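Local coordinates for LPXTG family cell surface protein Fms2 (PDB 5FCE) that probably mediates adhesion of Enterococcus faecium as a cell-wall-anchored surface protein, of which this chain is the ligand-binding region, at residues 80-92 and 102-114. Sequence-based numbering, arbitrary orientation.
Sequences SIDEIKSKDKVDL and ITENLKPSSWTVV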
loop_
_atom_site.group_PDB
_atom_site.type_symbol
_atom_site.label_atom_id
_atom_site.label_comp_id
_atom_site.label_asym_id
_atom_site.label_seq_id
_atom_site.Cartn_x
_atom_site.Cartn_y
_atom_site.Cartn_z
ATOM N N SER A 80 6.685 -7.267 11.719
ATOM C CA SER A 80 6.620 -8.669 11.310
ATOM C C SER A 80 5.205 -8.996 10.879
ATOM O O SER A 80 4.274 -8.278 11.227
ATOM C CB SER A 80 6.976 -9.574 12.473
ATOM O OG SER A 80 5.948 -9.526 13.446
ATOM N N ILE A 81 5.026 -10.090 10.146
ATOM C CA ILE A 81 3.683 -10.419 9.674
ATOM C C ILE A 81 2.765 -10.780 10.849
ATOM O O ILE A 81 1.588 -10.426 10.843
ATOM C CB ILE A 81 3.696 -11.489 8.563
ATOM C CG1 ILE A 81 2.274 -11.734 8.021
ATOM C CG2 ILE A 81 4.326 -12.793 9.071
ATOM C CD1 ILE A 81 1.664 -10.503 7.318
ATOM N N ASP A 82 3.304 -11.441 11.878
ATOM C CA ASP A 82 2.491 -11.736 13.065
ATOM C C ASP A 82 1.933 -10.458 13.695
ATOM O O ASP A 82 0.747 -10.378 14.032
ATOM C CB ASP A 82 3.281 -12.535 14.111
ATOM C CG ASP A 82 3.464 -13.983 13.722
ATOM O OD1 ASP A 82 2.823 -14.419 12.740
ATOM O OD2 ASP A 82 4.240 -14.691 14.412
ATOM N N GLU A 83 2.786 -9.446 13.829
ATOM C CA GLU A 83 2.367 -8.180 14.409
ATOM C C GLU A 83 1.369 -7.447 13.519
ATOM O O GLU A 83 0.439 -6.807 14.014
ATOM C CB GLU A 83 3.587 -7.301 14.698
ATOM C CG GLU A 83 4.440 -7.837 15.837
ATOM C CD GLU A 83 3.793 -7.614 17.191
ATOM O OE1 GLU A 83 2.984 -6.671 17.307
ATOM O OE2 GLU A 83 4.113 -8.360 18.143
ATOM N N ILE A 84 1.560 -7.548 12.208
ATOM C CA ILE A 84 0.649 -6.886 11.270
ATOM C C ILE A 84 -0.735 -7.525 11.381
ATOM O O ILE A 84 -1.750 -6.836 11.362
ATOM C CB ILE A 84 1.140 -6.987 9.810
ATOM C CG1 ILE A 84 2.432 -6.195 9.602
ATOM C CG2 ILE A 84 0.073 -6.439 8.828
ATOM C CD1 ILE A 84 3.078 -6.470 8.259
ATOM N N LYS A 85 -0.780 -8.845 11.517
ATOM C CA LYS A 85 -2.065 -9.541 11.571
ATOM C C LYS A 85 -2.807 -9.285 12.885
ATOM O O LYS A 85 -4.003 -9.572 13.001
ATOM C CB LYS A 85 -1.860 -11.044 11.359
ATOM C CG LYS A 85 -1.543 -11.423 9.908
ATOM C CD LYS A 85 -1.019 -12.849 9.808
ATOM C CE LYS A 85 -2.029 -13.859 10.307
ATOM N NZ LYS A 85 -1.397 -15.205 10.390
ATOM N N SER A 86 -2.097 -8.736 13.866
ATOM C CA SER A 86 -2.661 -8.444 15.185
ATOM C C SER A 86 -3.448 -7.137 15.157
ATOM O O SER A 86 -4.247 -6.855 16.061
ATOM C CB SER A 86 -1.541 -8.346 16.232
ATOM O OG SER A 86 -1.020 -7.019 16.293
ATOM N N LYS A 87 -3.225 -6.340 14.116
ATOM C CA LYS A 87 -3.857 -5.028 14.014
ATOM C C LYS A 87 -5.316 -5.111 13.597
ATOM O O LYS A 87 -5.735 -6.052 12.903
ATOM C CB LYS A 87 -3.083 -4.123 13.050
ATOM C CG LYS A 87 -1.586 -3.983 13.397
ATOM C CD LYS A 87 -1.385 -3.518 14.838
ATOM C CE LYS A 87 0.089 -3.428 15.215
ATOM N NZ LYS A 87 0.270 -2.949 16.625
ATOM N N ASP A 88 -6.097 -4.123 14.019
ATOM C CA ASP A 88 -7.522 -4.119 13.719
ATOM C C ASP A 88 -7.847 -3.730 12.277
ATOM O O ASP A 88 -8.872 -4.149 11.726
ATOM C CB ASP A 88 -8.270 -3.209 14.702
ATOM C CG ASP A 88 -8.123 -3.664 16.147
ATOM O OD1 ASP A 88 -8.713 -4.709 16.509
ATOM O OD2 ASP A 88 -7.424 -2.970 16.920
ATOM N N LYS A 89 -6.977 -2.929 11.669
ATOM C CA LYS A 89 -7.247 -2.372 10.348
ATOM C C LYS A 89 -5.957 -1.881 9.700
ATOM O O LYS A 89 -5.220 -1.082 10.298
ATOM C CB LYS A 89 -8.205 -1.199 10.479
ATOM C CG LYS A 89 -8.638 -0.584 9.162
ATOM C CD LYS A 89 -9.478 0.651 9.421
ATOM C CE LYS A 89 -10.091 1.164 8.145
ATOM N NZ LYS A 89 -9.522 2.487 7.778
ATOM N N VAL A 90 -5.683 -2.348 8.487
ATOM C CA VAL A 90 -4.498 -1.905 7.760
ATOM C C VAL A 90 -4.963 -1.108 6.553
ATOM O O VAL A 90 -5.790 -1.592 5.779
ATOM C CB VAL A 90 -3.635 -3.096 7.297
ATOM C CG1 VAL A 90 -2.471 -2.614 6.432
ATOM C CG2 VAL A 90 -3.123 -3.885 8.491
ATOM N N ASP A 91 -4.453 0.112 6.404
ATOM C CA ASP A 91 -4.791 0.943 5.253
ATOM C C ASP A 91 -3.550 1.245 4.425
ATOM O O ASP A 91 -2.426 1.238 4.952
ATOM C CB ASP A 91 -5.404 2.282 5.687
ATOM C CG ASP A 91 -6.729 2.130 6.413
ATOM O OD1 ASP A 91 -7.440 1.135 6.190
ATOM O OD2 ASP A 91 -7.064 3.026 7.219
ATOM N N LEU A 92 -3.761 1.513 3.136
ATOM C CA LEU A 92 -2.705 2.029 2.265
ATOM C C LEU A 92 -3.052 3.454 1.863
ATOM O O LEU A 92 -4.123 3.710 1.313
ATOM C CB LEU A 92 -2.558 1.159 1.010
ATOM C CG LEU A 92 -1.499 1.619 0.003
ATOM C CD1 LEU A 92 -0.070 1.365 0.537
ATOM C CD2 LEU A 92 -1.721 0.954 -1.371
ATOM N N ILE A 102 -6.911 7.003 0.082
ATOM C CA ILE A 102 -6.750 5.931 1.048
ATOM C C ILE A 102 -7.541 4.716 0.598
ATOM O O ILE A 102 -8.744 4.808 0.356
ATOM C CB ILE A 102 -7.231 6.354 2.448
ATOM C CG1 ILE A 102 -6.443 7.562 2.947
ATOM C CG2 ILE A 102 -7.072 5.198 3.440
ATOM C CD1 ILE A 102 -6.999 8.163 4.231
ATOM N N THR A 103 -6.855 3.584 0.463
ATOM C CA THR A 103 -7.512 2.304 0.242
ATOM C C THR A 103 -7.562 1.616 1.595
ATOM O O THR A 103 -6.515 1.352 2.194
ATOM C CB THR A 103 -6.714 1.435 -0.734
ATOM O OG1 THR A 103 -6.526 2.148 -1.959
ATOM C CG2 THR A 103 -7.421 0.116 -1.010
ATOM N N GLU A 104 -8.770 1.341 2.082
ATOM C CA GLU A 104 -8.966 0.879 3.449
ATOM C C GLU A 104 -9.045 -0.636 3.557
ATOM O O GLU A 104 -9.444 -1.311 2.608
ATOM C CB GLU A 104 -10.245 1.474 4.041
ATOM C CG GLU A 104 -10.195 2.987 4.275
ATOM C CD GLU A 104 -11.500 3.517 4.847
ATOM O OE1 GLU A 104 -11.677 3.473 6.083
ATOM O OE2 GLU A 104 -12.360 3.964 4.057
ATOM N N ASN A 105 -8.658 -1.140 4.726
ATOM C CA ASN A 105 -8.930 -2.515 5.154
ATOM C C ASN A 105 -8.283 -3.595 4.288
ATOM O O ASN A 105 -8.977 -4.377 3.617
ATOM C CB ASN A 105 -10.444 -2.751 5.294
ATOM C CG ASN A 105 -10.766 -3.953 6.161
ATOM O OD1 ASN A 105 -10.026 -4.278 7.094
ATOM N ND2 ASN A 105 -11.872 -4.630 5.854
ATOM N N LEU A 106 -6.952 -3.658 4.339
ATOM C CA LEU A 106 -6.205 -4.547 3.463
ATOM C C LEU A 106 -6.177 -5.998 3.957
ATOM O O LEU A 106 -5.692 -6.866 3.247
ATOM C CB LEU A 106 -4.786 -4.024 3.208
ATOM C CG LEU A 106 -4.672 -3.104 1.990
ATOM C CD1 LEU A 106 -5.736 -2.045 1.968
ATOM C CD2 LEU A 106 -3.302 -2.464 1.938
ATOM N N LYS A 107 -6.711 -6.234 5.156
ATOM C CA LYS A 107 -6.998 -7.592 5.654
ATOM C C LYS A 107 -5.797 -8.547 5.610
ATOM O O LYS A 107 -5.792 -9.522 4.848
ATOM C CB LYS A 107 -8.180 -8.200 4.890
ATOM C CG LYS A 107 -9.434 -7.333 4.911
ATOM C CD LYS A 107 -10.599 -8.085 4.307
ATOM C CE LYS A 107 -11.496 -7.171 3.499
ATOM N NZ LYS A 107 -12.618 -7.968 2.913
ATOM N N PRO A 108 -4.778 -8.281 6.448
ATOM C CA PRO A 108 -3.533 -9.057 6.414
ATOM C C PRO A 108 -3.724 -10.568 6.658
ATOM O O PRO A 108 -2.896 -11.357 6.215
ATOM C CB PRO A 108 -2.670 -8.406 7.512
ATOM C CG PRO A 108 -3.625 -7.682 8.395
ATOM C CD PRO A 108 -4.768 -7.246 7.497
ATOM N N SER A 109 -4.810 -10.957 7.323
ATOM C CA SER A 109 -5.158 -12.372 7.468
ATOM C C SER A 109 -5.310 -13.072 6.110
ATOM O O SER A 109 -5.119 -14.286 6.008
ATOM C CB SER A 109 -6.458 -12.528 8.262
ATOM O OG SER A 109 -7.583 -12.189 7.458
ATOM N N SER A 110 -5.660 -12.310 5.074
ATOM C CA SER A 110 -5.886 -12.875 3.741
ATOM C C SER A 110 -4.634 -12.901 2.860
ATOM O O SER A 110 -4.647 -13.489 1.773
ATOM C CB SER A 110 -7.003 -12.129 3.010
ATOM O OG SER A 110 -6.596 -10.800 2.684
ATOM N N TRP A 111 -3.555 -12.278 3.329
ATOM C CA TRP A 111 -2.343 -12.142 2.517
ATOM C C TRP A 111 -1.618 -13.465 2.285
ATOM O O TRP A 111 -1.624 -14.346 3.136
ATOM C CB TRP A 111 -1.355 -11.182 3.187
ATOM C CG TRP A 111 -1.830 -9.779 3.322
ATOM C CD1 TRP A 111 -3.013 -9.258 2.890
ATOM C CD2 TRP A 111 -1.110 -8.703 3.920
ATOM N NE1 TRP A 111 -3.081 -7.919 3.209
ATOM C CE2 TRP A 111 -1.917 -7.553 3.837
ATOM C CE3 TRP A 111 0.134 -8.604 4.546
ATOM C CZ2 TRP A 111 -1.518 -6.321 4.338
ATOM C CZ3 TRP A 111 0.536 -7.375 5.037
ATOM C CH2 TRP A 111 -0.286 -6.257 4.935
ATOM N N THR A 112 -1.003 -13.586 1.114
ATOM C CA THR A 112 -0.064 -14.665 0.840
ATOM C C THR A 112 1.202 -14.344 1.619
ATOM O O THR A 112 1.684 -13.210 1.577
ATOM C CB THR A 112 0.245 -14.755 -0.670
ATOM O OG1 THR A 112 -0.991 -14.844 -1.403
ATOM C CG2 THR A 112 1.082 -15.984 -0.985
ATOM N N VAL A 113 1.725 -15.325 2.354
ATOM C CA VAL A 113 2.941 -15.131 3.144
ATOM C C VAL A 113 3.941 -16.208 2.733
ATOM O O VAL A 113 3.674 -17.405 2.889
ATOM C CB VAL A 113 2.670 -15.225 4.666
ATOM C CG1 VAL A 113 3.947 -15.004 5.457
ATOM C CG2 VAL A 113 1.618 -14.222 5.095
ATOM N N VAL A 114 5.086 -15.794 2.197
ATOM C CA VAL A 114 6.065 -16.752 1.680
ATOM C C VAL A 114 7.455 -16.549 2.284
ATOM O O VAL A 114 7.711 -15.559 2.994
ATOM C CB VAL A 114 6.168 -16.692 0.142
ATOM C CG1 VAL A 114 4.784 -16.867 -0.510
ATOM C CG2 VAL A 114 6.781 -15.362 -0.285
HETATM O O HOH W 1 -3.989 -16.024 8.286
HETATM O O HOH W 2 -7.380 -4.712 7.444
#
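L92 and T103 exchange two backbone hydrogen bonds, L92 N to T103 O and T103 N to L92 O, both 2.9 Å. Past this pair the partners change: D91 turns its carboxylate across, and OD1 takes N105 N at 3.0 Å, nearly along the C-O axis. L106 N then goes to V90 O, 2.8 Å away with 160° at the hydrogen. D91 OD2 receives K89 NZ on its syn lone pair; the same ammonium reaches the anti lone pair of E104 OE1 at 2.9 Å, so one lysine probably offsets two acids. A water bridges the two segments, accepting from V90 N and K107 N and donating to N105 OD1. All this lies at the open end of the antiparallel hairpin 91-96/99-103, whose second strand is outermost in its four-stranded sheet of the flattened barrel. Residues 108-113 pack against helix 81-85; S80 is its N-cap, OG accepting from E83 N. I84 CG2, anti to its own N, touches both P108 CB (3.6 Å) and W111 CH2, while I81 CD1 meets W111 CE3 at 3.7 Å. The indole's NE1 is satisfied by L106 O, 2.8 Å away and approached from above the carbonyl plane. I13 and I22 also pack against W111.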